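Local coordinates for protein putative modification methylase (Thermus thermophilus, PDB 2ZIG) that probably transfers a methyl group from S-adenosyl-L-methionine to the N4 atom of cytosine in DNA, at residues Arg191-Asp196 against Leu228-Ser233; Ala252-Gly257 against Arg279-Phe284; Glu31-Phe36 against Asp77-Glu82. All coordinates share one frame; numbering follows the deposited sequence.

Contact 1: Arg191-Asp196 against Leu228-Ser233; sequences RLPKED and LVRMFS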
loop_
_atom_site.group_PDB
_atom_site.type_symbol
_atom_site.label_atom_id
_atom_site.label_comp_id
_atom_site.label_asym_id
_atom_site.label_seq_id
_atom_site.Cartn_x
_atom_site.Cartn_y
_atom_site.Cartn_z
ATOM N N ARG B 191 -5.028 -12.473 -26.106
ATOM C CA ARG B 191 -6.108 -12.944 -25.260
ATOM C C ARG B 191 -5.535 -13.993 -24.318
ATOM O O ARG B 191 -4.768 -14.861 -24.733
ATOM C CB ARG B 191 -7.235 -13.544 -26.110
ATOM C CG ARG B 191 -8.401 -14.100 -25.301
ATOM C CD ARG B 191 -9.532 -14.569 -26.199
ATOM N NE ARG B 191 -10.082 -13.475 -26.997
ATOM C CZ ARG B 191 -10.076 -13.434 -28.328
ATOM N NH1 ARG B 191 -9.545 -14.429 -29.028
ATOM N NH2 ARG B 191 -10.606 -12.396 -28.961
ATOM N N LEU B 192 -5.906 -13.907 -23.049
ATOM C CA LEU B 192 -5.413 -14.852 -22.065
ATOM C C LEU B 192 -6.361 -16.023 -21.882
ATOM O O LEU B 192 -7.584 -15.842 -21.859
ATOM C CB LEU B 192 -5.221 -14.156 -20.718
ATOM C CG LEU B 192 -3.987 -13.262 -20.585
ATOM C CD1 LEU B 192 -4.126 -12.361 -19.389
ATOM C CD2 LEU B 192 -2.754 -14.126 -20.457
ATOM N N PRO B 193 -5.810 -17.242 -21.755
ATOM C CA PRO B 193 -6.652 -18.424 -21.560
ATOM C C PRO B 193 -7.354 -18.191 -20.224
ATOM O O PRO B 193 -6.812 -17.513 -19.342
ATOM C CB PRO B 193 -5.640 -19.565 -21.471
ATOM C CG PRO B 193 -4.461 -19.049 -22.235
ATOM C CD PRO B 193 -4.389 -17.613 -21.792
ATOM N N LYS B 194 -8.550 -18.737 -20.075
ATOM C CA LYS B 194 -9.313 -18.554 -18.850
ATOM C C LYS B 194 -8.490 -18.855 -17.591
ATOM O O LYS B 194 -8.499 -18.079 -16.636
ATOM C CB LYS B 194 -10.558 -19.442 -18.890
ATOM C CG LYS B 194 -11.508 -19.263 -17.716
ATOM C CD LYS B 194 -12.718 -20.202 -17.816
ATOM C CE LYS B 194 -13.586 -19.890 -19.039
ATOM N NZ LYS B 194 -12.874 -20.087 -20.346
ATOM N N GLU B 195 -7.766 -19.968 -17.597
ATOM C CA GLU B 195 -6.973 -20.345 -16.435
ATOM C C GLU B 195 -5.988 -19.268 -15.990
ATOM O O GLU B 195 -5.935 -18.919 -14.808
ATOM C CB GLU B 195 -6.211 -21.647 -16.696
ATOM C CG GLU B 195 -5.440 -22.139 -15.472
ATOM C CD GLU B 195 -4.652 -23.412 -15.728
ATOM O OE1 GLU B 195 -3.697 -23.374 -16.538
ATOM O OE2 GLU B 195 -4.986 -24.453 -15.115
ATOM N N ASP B 196 -5.206 -18.744 -16.926
ATOM C CA ASP B 196 -4.229 -17.724 -16.590
ATOM C C ASP B 196 -4.909 -16.436 -16.148
ATOM O O ASP B 196 -4.498 -15.810 -15.164
ATOM C CB ASP B 196 -3.321 -17.440 -17.785
ATOM C CG ASP B 196 -2.598 -18.681 -18.278
ATOM O OD1 ASP B 196 -2.104 -19.461 -17.432
ATOM O OD2 ASP B 196 -2.514 -18.872 -19.514
ATOM N N LEU B 228 3.029 -9.500 -15.905
ATOM C CA LEU B 228 2.605 -8.113 -16.085
ATOM C C LEU B 228 2.531 -7.743 -17.569
ATOM O O LEU B 228 1.560 -7.128 -18.015
ATOM C CB LEU B 228 3.555 -7.174 -15.329
ATOM C CG LEU B 228 3.465 -7.346 -13.802
ATOM C CD1 LEU B 228 4.608 -6.600 -13.094
ATOM C CD2 LEU B 228 2.093 -6.836 -13.321
ATOM N N VAL B 229 3.547 -8.133 -18.333
ATOM C CA VAL B 229 3.556 -7.849 -19.761
ATOM C C VAL B 229 2.304 -8.442 -20.412
ATOM O O VAL B 229 1.596 -7.757 -21.150
ATOM C CB VAL B 229 4.810 -8.437 -20.452
ATOM C CG1 VAL B 229 4.682 -8.311 -21.972
ATOM C CG2 VAL B 229 6.056 -7.704 -19.985
ATOM N N ARG B 230 2.020 -9.710 -20.124
ATOM C CA ARG B 230 0.857 -10.378 -20.708
ATOM C C ARG B 230 -0.465 -9.748 -20.302
ATOM O O ARG B 230 -1.434 -9.788 -21.061
ATOM C CB ARG B 230 0.846 -11.857 -20.322
ATOM C CG ARG B 230 2.084 -12.618 -20.783
ATOM C CD ARG B 230 1.968 -14.079 -20.435
ATOM N NE ARG B 230 0.790 -14.672 -21.060
ATOM C CZ ARG B 230 0.292 -15.855 -20.733
ATOM N NH1 ARG B 230 0.871 -16.578 -19.778
ATOM N NH2 ARG B 230 -0.780 -16.318 -21.365
ATOM N N MET B 231 -0.503 -9.164 -19.109
ATOM C CA MET B 231 -1.724 -8.549 -18.602
ATOM C C MET B 231 -1.958 -7.111 -19.037
ATOM O O MET B 231 -3.099 -6.688 -19.173
ATOM C CB MET B 231 -1.736 -8.553 -17.071
ATOM C CG MET B 231 -1.752 -9.905 -16.404
ATOM S SD MET B 231 -1.376 -9.664 -14.649
ATOM C CE MET B 231 -2.906 -8.786 -14.065
ATOM N N PHE B 232 -0.893 -6.355 -19.255
ATOM C CA PHE B 232 -1.085 -4.962 -19.583
ATOM C C PHE B 232 -0.434 -4.410 -20.834
ATOM O O PHE B 232 -0.031 -3.253 -20.851
ATOM C CB PHE B 232 -0.700 -4.126 -18.360
ATOM C CG PHE B 232 -1.481 -4.486 -17.125
ATOM C CD1 PHE B 232 -2.854 -4.233 -17.058
ATOM C CD2 PHE B 232 -0.863 -5.129 -16.053
ATOM C CE1 PHE B 232 -3.605 -4.617 -15.939
ATOM C CE2 PHE B 232 -1.605 -5.517 -14.929
ATOM C CZ PHE B 232 -2.981 -5.259 -14.876
ATOM N N SER B 233 -0.325 -5.244 -21.867
ATOM C CA SER B 233 0.216 -4.830 -23.154
ATOM C C SER B 233 -0.232 -5.872 -24.164
ATOM O O SER B 233 -0.686 -6.946 -23.784
ATOM C CB SER B 233 1.747 -4.764 -23.135
ATOM O OG SER B 233 2.316 -6.059 -23.205
HETATM O O HOH W 1 -1.992 -15.753 -24.044
HETATM O O HOH W 2 1.065 -19.519 -18.727
#
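The guanidinium of Arg230 reaches from helix 222-232 to the turn that leads into helix 194-200, where Leu192, Pro193 and Asp196 receive it. CG of Arg230 stands anti to the carbonyl carbon (chi1 -60°), and a bend at chi3 (59°) swings the group across Leu192. Methyl CD2 of Leu192 lies over one guanidinium face, 3.1 Å from NH2 of Arg230, while the ring of Trp256 makes a cation-pi contact with the same arginine. At the guanidinium edge come CD of Pro193 and the carboxylate of Asp196, whose OD2 forms a long salt bridge of 3.6 Å to Arg230 NH2. The carboxylate and guanidinium planes are 73° apart, so the two groups do not make a flat, two-pronged pair. Water does the hydrogen bonding: one molecule joins Arg230 NH2 to Arg191 O, and a second accepts from Arg230 NH1 and gives a weak bond to Asp196 OD1. A leucine in place of Arg230 would probably leave Asp196 without this charged mate and both waters without the N-H groups they accept from here. The second subunit packs on Lys194 and Met231 close by. This is helix-to-turn packing on one flank of the Rossmann-like methyltransferase sheet.

Contact 2: Ala252-Gly257 against Arg279-Phe284; sequences AAARWG and REVPGF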
loop_
_atom_site.group_PDB
_atom_site.type_symbol
_atom_site.label_atom_id
_atom_site.label_comp_id
_atom_site.label_asym_id
_atom_site.label_seq_id
_atom_site.Cartn_x
_atom_site.Cartn_y
_atom_site.Cartn_z
ATOM N N ALA B 252 11.394 -10.385 -20.308
ATOM C CA ALA B 252 9.994 -10.788 -20.200
ATOM C C ALA B 252 9.228 -10.263 -21.407
ATOM O O ALA B 252 8.407 -10.961 -21.983
ATOM C CB ALA B 252 9.380 -10.238 -18.918
ATOM N N ALA B 253 9.503 -9.026 -21.790
ATOM C CA ALA B 253 8.831 -8.416 -22.933
ATOM C C ALA B 253 9.131 -9.164 -24.237
ATOM O O ALA B 253 8.222 -9.563 -24.965
ATOM C CB ALA B 253 9.257 -6.962 -23.059
ATOM N N ALA B 254 10.410 -9.364 -24.524
ATOM C CA ALA B 254 10.808 -10.048 -25.746
ATOM C C ALA B 254 10.329 -11.497 -25.828
ATOM O O ALA B 254 9.965 -11.976 -26.901
ATOM C CB ALA B 254 12.312 -9.991 -25.900
ATOM N N ARG B 255 10.326 -12.202 -24.703
ATOM C CA ARG B 255 9.884 -13.598 -24.716
ATOM C C ARG B 255 8.413 -13.702 -25.080
ATOM O O ARG B 255 7.961 -14.750 -25.528
ATOM C CB ARG B 255 10.118 -14.257 -23.358
ATOM C CG ARG B 255 11.577 -14.516 -23.025
ATOM C CD ARG B 255 11.718 -14.881 -21.558
ATOM N NE ARG B 255 11.013 -16.111 -21.219
ATOM C CZ ARG B 255 11.489 -17.327 -21.459
ATOM N NH1 ARG B 255 10.791 -18.407 -21.122
ATOM N NH2 ARG B 255 12.678 -17.462 -22.032
ATOM N N TRP B 256 7.672 -12.611 -24.903
ATOM C CA TRP B 256 6.245 -12.605 -25.218
ATOM C C TRP B 256 5.817 -11.765 -26.416
ATOM O O TRP B 256 4.695 -11.278 -26.476
ATOM C CB TRP B 256 5.442 -12.209 -23.974
ATOM C CG TRP B 256 5.441 -13.321 -23.005
ATOM C CD1 TRP B 256 6.396 -13.590 -22.065
ATOM C CD2 TRP B 256 4.561 -14.448 -23.014
ATOM N NE1 TRP B 256 6.171 -14.823 -21.502
ATOM C CE2 TRP B 256 5.054 -15.372 -22.068
ATOM C CE3 TRP B 256 3.406 -14.768 -23.734
ATOM C CZ2 TRP B 256 4.434 -16.598 -21.828
ATOM C CZ3 TRP B 256 2.786 -15.990 -23.494
ATOM C CH2 TRP B 256 3.304 -16.889 -22.549
ATOM N N GLY B 257 6.712 -11.599 -27.382
ATOM C CA GLY B 257 6.353 -10.842 -28.566
ATOM C C GLY B 257 6.099 -9.351 -28.409
ATOM O O GLY B 257 5.384 -8.766 -29.218
ATOM N N ARG B 279 20.655 -15.027 -23.567
ATOM C CA ARG B 279 20.634 -16.327 -22.919
ATOM C C ARG B 279 19.185 -16.772 -22.715
ATOM O O ARG B 279 18.858 -17.951 -22.848
ATOM C CB ARG B 279 21.346 -16.207 -21.568
ATOM C CG ARG B 279 21.994 -17.467 -21.029
ATOM C CD ARG B 279 22.649 -17.163 -19.679
ATOM N NE ARG B 279 23.634 -16.087 -19.785
ATOM C CZ ARG B 279 23.821 -15.138 -18.871
ATOM N NH1 ARG B 279 24.744 -14.208 -19.068
ATOM N NH2 ARG B 279 23.083 -15.108 -17.768
ATOM N N GLU B 280 18.314 -15.811 -22.423
ATOM C CA GLU B 280 16.901 -16.092 -22.160
ATOM C C GLU B 280 15.957 -15.820 -23.334
ATOM O O GLU B 280 14.801 -16.228 -23.299
ATOM C CB GLU B 280 16.428 -15.259 -20.964
ATOM C CG GLU B 280 17.450 -15.112 -19.846
ATOM C CD GLU B 280 17.479 -16.289 -18.898
ATOM O OE1 GLU B 280 17.537 -17.445 -19.368
ATOM O OE2 GLU B 280 17.454 -16.056 -17.672
ATOM N N VAL B 281 16.426 -15.128 -24.366
ATOM C CA VAL B 281 15.556 -14.814 -25.492
ATOM C C VAL B 281 16.008 -15.446 -26.792
ATOM O O VAL B 281 16.740 -14.834 -27.567
ATOM C CB VAL B 281 15.452 -13.299 -25.724
ATOM C CG1 VAL B 281 14.414 -13.018 -26.798
ATOM C CG2 VAL B 281 15.101 -12.591 -24.432
ATOM N N PRO B 282 15.550 -16.675 -27.065
ATOM C CA PRO B 282 15.918 -17.394 -28.289
ATOM C C PRO B 282 15.590 -16.643 -29.574
ATOM O O PRO B 282 14.474 -16.155 -29.753
ATOM C CB PRO B 282 15.132 -18.699 -28.171
ATOM C CG PRO B 282 13.910 -18.281 -27.409
ATOM C CD PRO B 282 14.505 -17.405 -26.326
ATOM N N GLY B 283 16.580 -16.547 -30.457
ATOM C CA GLY B 283 16.391 -15.881 -31.732
ATOM C C GLY B 283 16.550 -14.370 -31.757
ATOM O O GLY B 283 16.505 -13.768 -32.828
ATOM N N PHE B 284 16.733 -13.742 -30.602
ATOM C CA PHE B 284 16.872 -12.289 -30.581
ATOM C C PHE B 284 18.065 -11.802 -29.776
ATOM O O PHE B 284 18.612 -12.530 -28.953
ATOM C CB PHE B 284 15.602 -11.639 -30.031
ATOM C CG PHE B 284 14.368 -11.931 -30.835
ATOM C CD1 PHE B 284 13.801 -13.203 -30.829
ATOM C CD2 PHE B 284 13.768 -10.935 -31.592
ATOM C CE1 PHE B 284 12.652 -13.476 -31.564
ATOM C CE2 PHE B 284 12.620 -11.193 -32.330
ATOM C CZ PHE B 284 12.060 -12.466 -32.317
#
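Ala254 and Val281 make the apolar half of this contact, between the last turn of helix 248-255 and the segment leaving helix 267-280. The Ala254 methyl meets the Val281 fork, with CB 3.8 Å from CG1 of Val281 and only slightly farther from CG2. Ile251 and Phe277 border the same patch, one on each of the two helices.

The polar half belongs to Arg255. Its chain bends at chi3 (62°), bringing NH2 to the carbonyl O of Glu280 at 2.8 Å. The acceptor lies in the guanidinium plane and the donor in the carbonyl plane, but the N-H...O angle of 138° leaves the bond somewhat bent. NE of the same arginine is held in a salt bridge by Glu226 of helix 222-232, so one guanidinium ties three helices together.

Backbone bonds shape what follows each helix. Gly257, at positive phi, is the C-prime residue of a Schellman motif that ends helix 248-255, with Arg258 N bonded to Ala253 O and Gly257 N weakly to Ala254 O. A type II turn, Val281 to Phe284, follows helix 267-280. Here two neighbouring helices of the Rossmann-like fold end side by side, each about to lead into a strand of the central sheet.

Contact 3: Glu31-Phe36 against Asp77-Glu82; sequences EVLASF and DRVWRE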
loop_
_atom_site.group_PDB
_atom_site.type_symbol
_atom_site.label_atom_id
_atom_site.label_comp_id
_atom_site.label_asym_id
_atom_site.label_seq_id
_atom_site.Cartn_x
_atom_site.Cartn_y
_atom_site.Cartn_z
ATOM N N GLU B 31 17.151 11.973 -18.674
ATOM C CA GLU B 31 17.728 12.511 -19.898
ATOM C C GLU B 31 17.400 11.675 -21.132
ATOM O O GLU B 31 16.969 12.209 -22.149
ATOM C CB GLU B 31 19.243 12.629 -19.742
ATOM C CG GLU B 31 19.661 13.443 -18.529
ATOM C CD GLU B 31 21.162 13.650 -18.449
ATOM O OE1 GLU B 31 21.638 14.197 -17.427
ATOM O OE2 GLU B 31 21.861 13.266 -19.412
ATOM N N VAL B 32 17.603 10.364 -21.039
ATOM C CA VAL B 32 17.332 9.475 -22.163
ATOM C C VAL B 32 15.851 9.456 -22.517
ATOM O O VAL B 32 15.482 9.599 -23.681
ATOM C CB VAL B 32 17.806 8.038 -21.863
ATOM C CG1 VAL B 32 17.443 7.109 -23.013
ATOM C CG2 VAL B 32 19.314 8.034 -21.640
ATOM N N LEU B 33 14.997 9.287 -21.514
ATOM C CA LEU B 33 13.564 9.258 -21.768
ATOM C C LEU B 33 13.106 10.554 -22.426
ATOM O O LEU B 33 12.301 10.538 -23.359
ATOM C CB LEU B 33 12.784 9.042 -20.466
ATOM C CG LEU B 33 13.005 7.722 -19.721
ATOM C CD1 LEU B 33 12.064 7.658 -18.539
ATOM C CD2 LEU B 33 12.771 6.547 -20.649
ATOM N N ALA B 34 13.623 11.677 -21.937
ATOM C CA ALA B 34 13.254 12.978 -22.481
ATOM C C ALA B 34 13.552 13.061 -23.971
ATOM O O ALA B 34 12.994 13.902 -24.667
ATOM C CB ALA B 34 13.987 14.084 -21.742
ATOM N N SER B 35 14.420 12.181 -24.463
ATOM C CA SER B 35 14.777 12.193 -25.874
ATOM C C SER B 35 13.911 11.286 -26.736
ATOM O O SER B 35 14.176 11.131 -27.930
ATOM C CB SER B 35 16.245 11.811 -26.055
ATOM O OG SER B 35 16.430 10.416 -25.935
ATOM N N PHE B 36 12.884 10.679 -26.139
ATOM C CA PHE B 36 11.981 9.809 -26.890
ATOM C C PHE B 36 10.686 10.561 -27.179
ATOM O O PHE B 36 10.246 11.383 -26.375
ATOM C CB PHE B 36 11.639 8.532 -26.106
ATOM C CG PHE B 36 12.823 7.668 -25.789
ATOM C CD1 PHE B 36 13.926 7.628 -26.635
ATOM C CD2 PHE B 36 12.817 6.859 -24.658
ATOM C CE1 PHE B 36 15.012 6.791 -26.361
ATOM C CE2 PHE B 36 13.893 6.019 -24.373
ATOM C CZ PHE B 36 14.993 5.984 -25.226
ATOM N N ASP B 77 10.429 11.185 -9.351
ATOM C CA ASP B 77 9.379 11.994 -9.959
ATOM C C ASP B 77 9.738 12.532 -11.346
ATOM O O ASP B 77 8.882 12.615 -12.229
ATOM C CB ASP B 77 9.000 13.152 -9.032
ATOM C CG ASP B 77 8.011 12.739 -7.956
ATOM O OD1 ASP B 77 7.781 11.520 -7.791
ATOM O OD2 ASP B 77 7.462 13.629 -7.273
ATOM N N ARG B 78 10.999 12.894 -11.545
ATOM C CA ARG B 78 11.417 13.407 -12.842
ATOM C C ARG B 78 11.350 12.300 -13.891
ATOM O O ARG B 78 11.186 12.564 -15.089
ATOM C CB ARG B 78 12.831 13.972 -12.758
ATOM C CG ARG B 78 12.918 15.308 -12.032
ATOM C CD ARG B 78 14.336 15.857 -12.107
ATOM N NE ARG B 78 15.294 14.903 -11.556
ATOM C CZ ARG B 78 16.615 15.045 -11.608
ATOM N NH1 ARG B 78 17.148 16.112 -12.192
ATOM N NH2 ARG B 78 17.403 14.114 -11.080
ATOM N N VAL B 79 11.479 11.058 -13.431
ATOM C CA VAL B 79 11.399 9.906 -14.319
ATOM C C VAL B 79 9.927 9.616 -14.620
ATOM O O VAL B 79 9.550 9.401 -15.773
ATOM C CB VAL B 79 12.035 8.663 -13.670
ATOM C CG1 VAL B 79 11.854 7.448 -14.570
ATOM C CG2 VAL B 79 13.511 8.922 -13.407
ATOM N N TRP B 80 9.095 9.625 -13.581
ATOM C CA TRP B 80 7.666 9.363 -13.746
ATOM C C TRP B 80 7.060 10.411 -14.693
ATOM O O TRP B 80 6.124 10.115 -15.447
ATOM C CB TRP B 80 6.937 9.407 -12.386
ATOM C CG TRP B 80 7.515 8.534 -11.281
ATOM C CD1 TRP B 80 7.527 8.824 -9.946
ATOM C CD2 TRP B 80 8.142 7.243 -11.412
ATOM N NE1 TRP B 80 8.123 7.806 -9.241
ATOM C CE2 TRP B 80 8.507 6.824 -10.114
ATOM C CE3 TRP B 80 8.430 6.403 -12.498
ATOM C CZ2 TRP B 80 9.150 5.598 -9.871
ATOM C CZ3 TRP B 80 9.067 5.188 -12.258
ATOM C CH2 TRP B 80 9.420 4.798 -10.951
ATOM N N ARG B 81 7.592 11.635 -14.654
ATOM C CA ARG B 81 7.101 12.715 -15.526
ATOM C C ARG B 81 7.301 12.362 -16.989
ATOM O O ARG B 81 6.397 12.528 -17.798
ATOM C CB ARG B 81 7.815 14.036 -15.247
ATOM C CG ARG B 81 7.254 14.824 -14.088
ATOM C CD ARG B 81 7.605 16.303 -14.211
ATOM N NE ARG B 81 7.152 17.055 -13.044
ATOM C CZ ARG B 81 7.646 16.899 -11.819
ATOM N NH1 ARG B 81 8.618 16.020 -11.600
ATOM N NH2 ARG B 81 7.156 17.610 -10.810
ATOM N N GLU B 82 8.496 11.896 -17.330
ATOM C CA GLU B 82 8.777 11.505 -18.706
ATOM C C GLU B 82 7.929 10.294 -19.082
ATOM O O GLU B 82 7.408 10.216 -20.196
ATOM C CB GLU B 82 10.262 11.165 -18.890
ATOM C CG GLU B 82 11.182 12.374 -18.921
ATOM C CD GLU B 82 10.714 13.427 -19.908
ATOM O OE1 GLU B 82 10.456 13.081 -21.076
ATOM O OE2 GLU B 82 10.603 14.604 -19.513
#
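Glu82, on helix 66-86, lies against Leu33 and Ala34 at the end of helix 29-34, and every atom of its side chain meets one of them. Its CB begins on leucine: it sits 3.7 Å from CB of Leu33, with CD1 of Leu33 a little beyond. The two side chains slide past each other in opposite directions, each running along the other's flank. CG of Glu82, set anti to the carbonyl carbon (chi1 -75°), remains beside Leu33 CB and comes 3.9 Å from the backbone N of Ala34. The chain then folds at chi2 (-51°), which lays the carboxylate over Ala34. CD of Glu82 is 3.6 Å from CA of Ala34 and almost as near to its methyl. Of the two oxygens, OE1 goes deeper, to 3.1 Å from Ala34 CA, whereas OE2 only brushes Ala34 CB. OE1 makes no hydrogen bond across the contact; its strong partner is Arg85, one turn further along the same helix, which forms a salt bridge with it.

Leu33 carries the packing inward. Its CD1 touches CG1 of Val79 at 4.0 Å, and Val79 in turn rests on Ala29, one of the S-adenosyl-L-methionine-binding residues, though no cofactor is bound to this chain.

Arg85 also donates to the carbonyl O of Phe36 and, weakly, to that of Ala34. The chemistry thus implies a split role for Glu82: its aliphatic stem seals against Leu33, while its charge is likely to steady the arginine that bonds to the carbonyls of Ala34 and Phe36, at and just past the end of helix 29-34.

In the fold
All three contacts are partly buried and involve helices flanking the one central sheet; none is wholly core. Contacts 1 and 2 are neighbours, with centres 17 Å apart, and they touch where Arg230 NE lies 3.4 Å from Trp256 CZ3. Helix 222-232 serves both, supplying a segment to contact 1 and Glu226 to contact 2. Contact 3 stands apart, across the chain's centre from contact 1. An arginine crosses the interface in the first two, to a carboxylate and waters beside the second subunit in contact 1 and to a backbone carbonyl in contact 2. In contact 3, closest to the cofactor site, no hydrogen bond or salt bridge joins the segments; a glutamate packs against leucine and alanine, its charge going to Arg85 of its own helix.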